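Hydrolase, haloacid dehalogenase-like family (Chlorobaculum tepidum, PDB 2HCF) is a magnesium-binding member of the haloacid dehalogenase-like family and probably acts as a hydrolase. Local coordinates at residues F137-D145 with I155-M163. Numbering follows the deposited sequence.
Sequences FPFGAFADD and IALERARRM
Phe-139 lays its ring against one flank of the helix, with selenium of Met-163 over one face, SE 3.5 Å from CG of Phe-139. This is a Met-aromatic contact through selenomethionine: SE of Met-163 lies 3.9 Å from the ring centroid of Phe-139. The selenium sits 30° off the ring normal, and a bend at chi3 carries CE on toward CB of Pro-138. At the ring's edge, CE2 of Phe-139 lies 3.6 Å from the backbone O of Ala-156, while CZ touches the methyl of Ala-160. Leu-112 on the adjacent strand 111-116 and Leu-6 on the next one, 5-9, also meet the Phe-139 ring. The segment 137-145 contributes edge strand 140-141 to the parallel sheet of the Rossmann-like HAD core, and helix 152-164, next in the chain, packs across it. Further along, CB of Ala-141 and CB of Ala-156 meet 4.0 Å apart.

Arg-159 reaches back from the helix as an extended chain, its guanidinium plane 82° from the Phe-139 ring. NH1 of Arg-159 donates a hydrogen bond to O of Gly-140, 2.9 Å, in the carbonyl plane and on a lone pair. The same group grips Asp-145 end-on in a salt bridge: NH2 to OD1 is nearly straight (171°), NH1 to OD2 more bent, and both nitrogens approach from above the carboxylate plane. OD2 of Asp-145 also accepts a hydrogen bond from the backbone N of Phe-142, 2.9 Å, from the face opposite NH1, so the carboxylate ties its own turn to the helix. A water donates to OD1. CG2 of Ile-155 covers one guanidinium face, and its CD1 packs on CB of Asp-145.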
ATOM      1  N   PHE A 137       6.589  -9.376   6.059  1.00 19.30           N
ATOM      2  CA  PHE A 137       5.192  -9.430   5.621  1.00 18.44           C
ATOM      3  C   PHE A 137       4.824 -10.768   4.933  1.00 18.88           C
ATOM      4  O   PHE A 137       5.066 -10.954   3.739  1.00 18.55           O
ATOM      5  CB  PHE A 137       4.919  -8.271   4.689  1.00 18.68           C
ATOM      6  CG  PHE A 137       5.129  -6.932   5.327  1.00 18.09           C
ATOM      7  CD1 PHE A 137       4.168  -6.401   6.177  1.00 16.82           C
ATOM      8  CD2 PHE A 137       6.287  -6.205   5.081  1.00 18.16           C
ATOM      9  CE1 PHE A 137       4.355  -5.165   6.767  1.00 18.07           C
ATOM     10  CE2 PHE A 137       6.492  -4.970   5.665  1.00 19.31           C
ATOM     11  CZ  PHE A 137       5.509  -4.435   6.508  1.00 17.82           C
ATOM     12  N   PRO A 138       4.221 -11.702   5.688  1.00 18.76           N
ATOM     13  CA  PRO A 138       3.921 -13.019   5.154  1.00 18.54           C
ATOM     14  C   PRO A 138       2.755 -13.079   4.160  1.00 18.01           C
ATOM     15  O   PRO A 138       2.604 -14.084   3.485  1.00 17.86           O
ATOM     16  CB  PRO A 138       3.619 -13.831   6.432  1.00 19.54           C
ATOM     17  CG  PRO A 138       3.039 -12.841   7.352  1.00 19.28           C
ATOM     18  CD  PRO A 138       3.760 -11.555   7.077  1.00 19.32           C
ATOM     19  N   PHE A 139       1.916 -12.034   4.084  1.00 17.30           N
ATOM     20  CA  PHE A 139       0.779 -12.038   3.176  1.00 17.55           C
ATOM     21  C   PHE A 139       0.318 -10.615   2.986  1.00 16.74           C
ATOM     22  O   PHE A 139       0.819  -9.711   3.665  1.00 17.19           O
ATOM     23  CB  PHE A 139      -0.392 -12.876   3.753  1.00 18.20           C
ATOM     24  CG  PHE A 139      -1.221 -12.138   4.760  1.00 17.96           C
ATOM     25  CD1 PHE A 139      -0.700 -11.811   5.979  1.00 18.41           C
ATOM     26  CD2 PHE A 139      -2.505 -11.714   4.457  1.00 19.44           C
ATOM     27  CE1 PHE A 139      -1.433 -11.097   6.900  1.00 16.65           C
ATOM     28  CE2 PHE A 139      -3.239 -10.994   5.380  1.00 19.57           C
ATOM     29  CZ  PHE A 139      -2.720 -10.693   6.583  1.00 18.48           C
ATOM     30  N   GLY A 140      -0.679 -10.390   2.123  1.00 16.29           N
ATOM     31  CA  GLY A 140      -1.308  -9.077   2.055  1.00 16.87           C
ATOM     32  C   GLY A 140      -2.487  -9.059   1.100  1.00 17.02           C
ATOM     33  O   GLY A 140      -2.893 -10.122   0.613  1.00 17.64           O
ATOM     34  N   ALA A 141      -3.110  -7.886   0.911  1.00 16.47           N
ATOM     35  CA  ALA A 141      -3.975  -7.666  -0.196  1.00 17.13           C
ATOM     36  C   ALA A 141      -3.354  -6.558  -1.051  1.00 18.37           C
ATOM     37  O   ALA A 141      -2.785  -5.575  -0.509  1.00 18.04           O
ATOM     38  CB  ALA A 141      -5.373  -7.282   0.268  1.00 17.79           C
ATOM     39  N   PHE A 142      -3.455  -6.729  -2.377  1.00 18.71           N
ATOM     40  CA  PHE A 142      -2.711  -5.941  -3.371  1.00 18.88           C
ATOM     41  C   PHE A 142      -3.563  -5.511  -4.569  1.00 19.31           C
ATOM     42  O   PHE A 142      -4.753  -5.888  -4.703  1.00 19.28           O
ATOM     43  CB  PHE A 142      -1.523  -6.753  -3.881  1.00 18.45           C
ATOM     44  CG  PHE A 142      -0.675  -7.368  -2.801  1.00 18.70           C
ATOM     45  CD1 PHE A 142       0.413  -6.686  -2.290  1.00 19.42           C
ATOM     46  CD2 PHE A 142      -0.937  -8.658  -2.327  1.00 18.09           C
ATOM     47  CE1 PHE A 142       1.222  -7.272  -1.279  1.00 18.19           C
ATOM     48  CE2 PHE A 142      -0.114  -9.251  -1.321  1.00 16.65           C
ATOM     49  CZ  PHE A 142       0.934  -8.532  -0.799  1.00 16.52           C
ATOM     50  N   ALA A 143      -2.961  -4.738  -5.479  1.00 19.80           N
ATOM     51  CA  ALA A 143      -3.666  -4.303  -6.702  1.00 19.90           C
ATOM     52  C   ALA A 143      -3.998  -5.463  -7.642  1.00 19.85           C
ATOM     53  O   ALA A 143      -4.825  -5.323  -8.546  1.00 20.49           O
ATOM     54  CB  ALA A 143      -2.892  -3.231  -7.453  1.00 20.18           C
ATOM     55  N   ASP A 144      -3.369  -6.608  -7.440  1.00 19.95           N
ATOM     56  CA  ASP A 144      -3.800  -7.807  -8.163  1.00 20.50           C
ATOM     57  C   ASP A 144      -5.224  -8.219  -7.810  1.00 20.33           C
ATOM     58  O   ASP A 144      -5.889  -8.909  -8.581  1.00 19.77           O
ATOM     59  CB  ASP A 144      -2.846  -8.942  -7.900  1.00 20.77           C
ATOM     60  CG  ASP A 144      -1.409  -8.483  -7.922  1.00 21.91           C
ATOM     61  OD1 ASP A 144      -1.011  -7.874  -6.923  1.00 23.38           O
ATOM     62  OD2 ASP A 144      -0.682  -8.710  -8.914  1.00 27.84           O
ATOM     63  N   ASP A 145      -5.697  -7.773  -6.657  1.00 20.32           N
ATOM     64  CA  ASP A 145      -6.957  -8.263  -6.093  1.00 20.68           C
ATOM     65  C   ASP A 145      -8.177  -7.408  -6.386  1.00 21.70           C
ATOM     66  O   ASP A 145      -9.307  -7.900  -6.308  1.00 20.17           O
ATOM     67  CB  ASP A 145      -6.806  -8.408  -4.580  1.00 21.21           C
ATOM     68  CG  ASP A 145      -5.722  -9.397  -4.192  1.00 21.14           C
ATOM     69  OD1 ASP A 145      -5.684 -10.482  -4.796  1.00 25.14           O
ATOM     70  OD2 ASP A 145      -4.910  -9.105  -3.280  1.00 20.81           O
ATOM     71  N   ILE A 155     -10.660  -8.842   1.784  1.00 20.08           N
ATOM     72  CA  ILE A 155      -9.761  -9.850   1.244  1.00 19.84           C
ATOM     73  C   ILE A 155      -8.614 -10.172   2.211  1.00 19.50           C
ATOM     74  O   ILE A 155      -8.336 -11.336   2.480  1.00 19.66           O
ATOM     75  CB  ILE A 155      -9.194  -9.394  -0.135  1.00 19.58           C
ATOM     76  CG1 ILE A 155     -10.299  -9.409  -1.186  1.00 20.08           C
ATOM     77  CG2 ILE A 155      -7.937 -10.241  -0.560  1.00 20.77           C
ATOM     78  CD1 ILE A 155      -9.892  -8.814  -2.525  1.00 20.15           C
ATOM     79  N   ALA A 156      -7.951  -9.138   2.729  1.00 18.76           N
ATOM     80  CA  ALA A 156      -6.919  -9.323   3.743  1.00 17.87           C
ATOM     81  C   ALA A 156      -7.462  -9.974   5.005  1.00 17.66           C
ATOM     82  O   ALA A 156      -6.813 -10.828   5.545  1.00 16.65           O
ATOM     83  CB  ALA A 156      -6.256  -8.007   4.085  1.00 18.46           C
ATOM     84  N   LEU A 157      -8.645  -9.575   5.483  1.00 17.49           N
ATOM     85  CA  LEU A 157      -9.208 -10.215   6.682  1.00 17.69           C
ATOM     86  C   LEU A 157      -9.438 -11.737   6.476  1.00 17.97           C
ATOM     87  O   LEU A 157      -9.050 -12.569   7.310  1.00 17.92           O
ATOM     88  CB  LEU A 157     -10.501  -9.513   7.095  1.00 18.50           C
ATOM     89  CG  LEU A 157     -11.170 -10.098   8.331  1.00 18.27           C
ATOM     90  CD1 LEU A 157     -10.245 -10.100   9.533  1.00 18.58           C
ATOM     91  CD2 LEU A 157     -12.421  -9.311   8.614  1.00 18.68           C
ATOM     92  N   GLU A 158     -10.017 -12.102   5.337  1.00 17.74           N
ATOM     93  CA  GLU A 158     -10.248 -13.510   5.000  1.00 17.62           C
ATOM     94  C   GLU A 158      -8.947 -14.299   4.950  1.00 16.68           C
ATOM     95  O   GLU A 158      -8.872 -15.409   5.485  1.00 16.00           O
ATOM     96  CB  GLU A 158     -10.971 -13.620   3.684  1.00 17.56           C
ATOM     97  CG  GLU A 158     -11.533 -14.976   3.394  1.00 20.03           C
ATOM     98  CD  GLU A 158     -12.430 -14.952   2.183  1.00 21.12           C
ATOM     99  OE1 GLU A 158     -11.920 -14.638   1.087  1.00 22.75           O
ATOM    100  OE2 GLU A 158     -13.665 -15.183   2.343  1.00 25.92           O
ATOM    101  N   ARG A 159      -7.941 -13.729   4.309  1.00 16.52           N
ATOM    102  CA  ARG A 159      -6.630 -14.378   4.221  1.00 17.05           C
ATOM    103  C   ARG A 159      -5.987 -14.552   5.587  1.00 17.38           C
ATOM    104  O   ARG A 159      -5.370 -15.579   5.860  1.00 18.40           O
ATOM    105  CB  ARG A 159      -5.696 -13.599   3.274  1.00 16.74           C
ATOM    106  CG  ARG A 159      -6.114 -13.723   1.823  1.00 16.38           C
ATOM    107  CD  ARG A 159      -5.217 -12.920   0.858  1.00 17.89           C
ATOM    108  NE  ARG A 159      -5.752 -13.052  -0.495  1.00 17.66           N
ATOM    109  CZ  ARG A 159      -5.487 -12.246  -1.514  1.00 21.10           C
ATOM    110  NH1 ARG A 159      -4.628 -11.235  -1.390  1.00 20.30           N
ATOM    111  NH2 ARG A 159      -6.111 -12.463  -2.673  1.00 20.98           N
ATOM    112  N   ALA A 160      -6.089 -13.543   6.438  1.00 17.69           N
ATOM    113  CA  ALA A 160      -5.475 -13.613   7.767  1.00 18.20           C
ATOM    114  C   ALA A 160      -6.150 -14.729   8.594  1.00 19.11           C
ATOM    115  O   ALA A 160      -5.492 -15.534   9.245  1.00 19.06           O
ATOM    116  CB  ALA A 160      -5.606 -12.262   8.464  1.00 18.10           C
ATOM    117  N   ARG A 161      -7.473 -14.755   8.555  1.00 20.66           N
ATOM    118  CA  ARG A 161      -8.276 -15.751   9.281  1.00 22.18           C
ATOM    119  C   ARG A 161      -7.955 -17.202   8.831  1.00 22.11           C
ATOM    120  O   ARG A 161      -7.853 -18.107   9.659  1.00 22.49           O
ATOM    121  CB  ARG A 161      -9.746 -15.383   9.088  1.00 22.28           C
ATOM    122  CG  ARG A 161     -10.730 -16.215   9.809  1.00 25.56           C
ATOM    123  CD  ARG A 161     -12.163 -15.663   9.656  1.00 26.30           C
ATOM    124  NE  ARG A 161     -13.145 -16.684  10.003  1.00 30.71           N
ATOM    125  CZ  ARG A 161     -14.431 -16.457  10.272  1.00 32.68           C
ATOM    126  NH1 ARG A 161     -14.937 -15.233  10.210  1.00 33.51           N
ATOM    127  NH2 ARG A 161     -15.222 -17.478  10.607  1.00 32.49           N
ATOM    128  N   ARG A 162      -7.756 -17.403   7.531  1.00 22.00           N
ATOM    129  CA  ARG A 162      -7.409 -18.706   6.986  1.00 22.28           C
ATOM    130  C   ARG A 162      -5.987 -19.111   7.398  1.00 22.65           C
ATOM    131  O   ARG A 162      -5.671 -20.292   7.507  1.00 21.85           O
ATOM    132  CB  ARG A 162      -7.548 -18.705   5.466  1.00 21.89           C
ATOM    133  CG  ARG A 162      -8.978 -18.735   4.994  1.00 22.56           C
ATOM    134  CD  ARG A 162      -9.027 -18.484   3.531  1.00 24.06           C
ATOM    135  NE  ARG A 162     -10.385 -18.544   3.026  1.00 25.85           N
ATOM    136  CZ  ARG A 162     -10.753 -18.156   1.806  1.00 25.88           C
ATOM    137  NH1 ARG A 162      -9.882 -17.659   0.935  1.00 29.24           N
ATOM    138  NH2 ARG A 162     -12.006 -18.279   1.455  1.00 26.77           N
HETATM  139  N   MSE A 163      -5.144 -18.123   7.658  1.00 23.96           N
HETATM  140  CA  MSE A 163      -3.772 -18.389   8.075  1.00 25.31           C
HETATM  141  C   MSE A 163      -3.640 -18.745   9.532  1.00 24.25           C
HETATM  142  O   MSE A 163      -2.882 -19.629   9.865  1.00 25.52           O
HETATM  143  CB  MSE A 163      -2.892 -17.171   7.816  1.00 25.19           C
HETATM  144  CG  MSE A 163      -2.711 -16.900   6.390  1.00 26.76           C
HETATM  145 SE   MSE A 163      -1.689 -15.277   6.151  0.75 31.28          SE
HETATM  146  CE  MSE A 163      -0.134 -15.841   6.979  1.00 18.67           C
TER
HETATM  147  O   HOH W   1      -3.252 -11.557  -4.391  1.00 25.35           O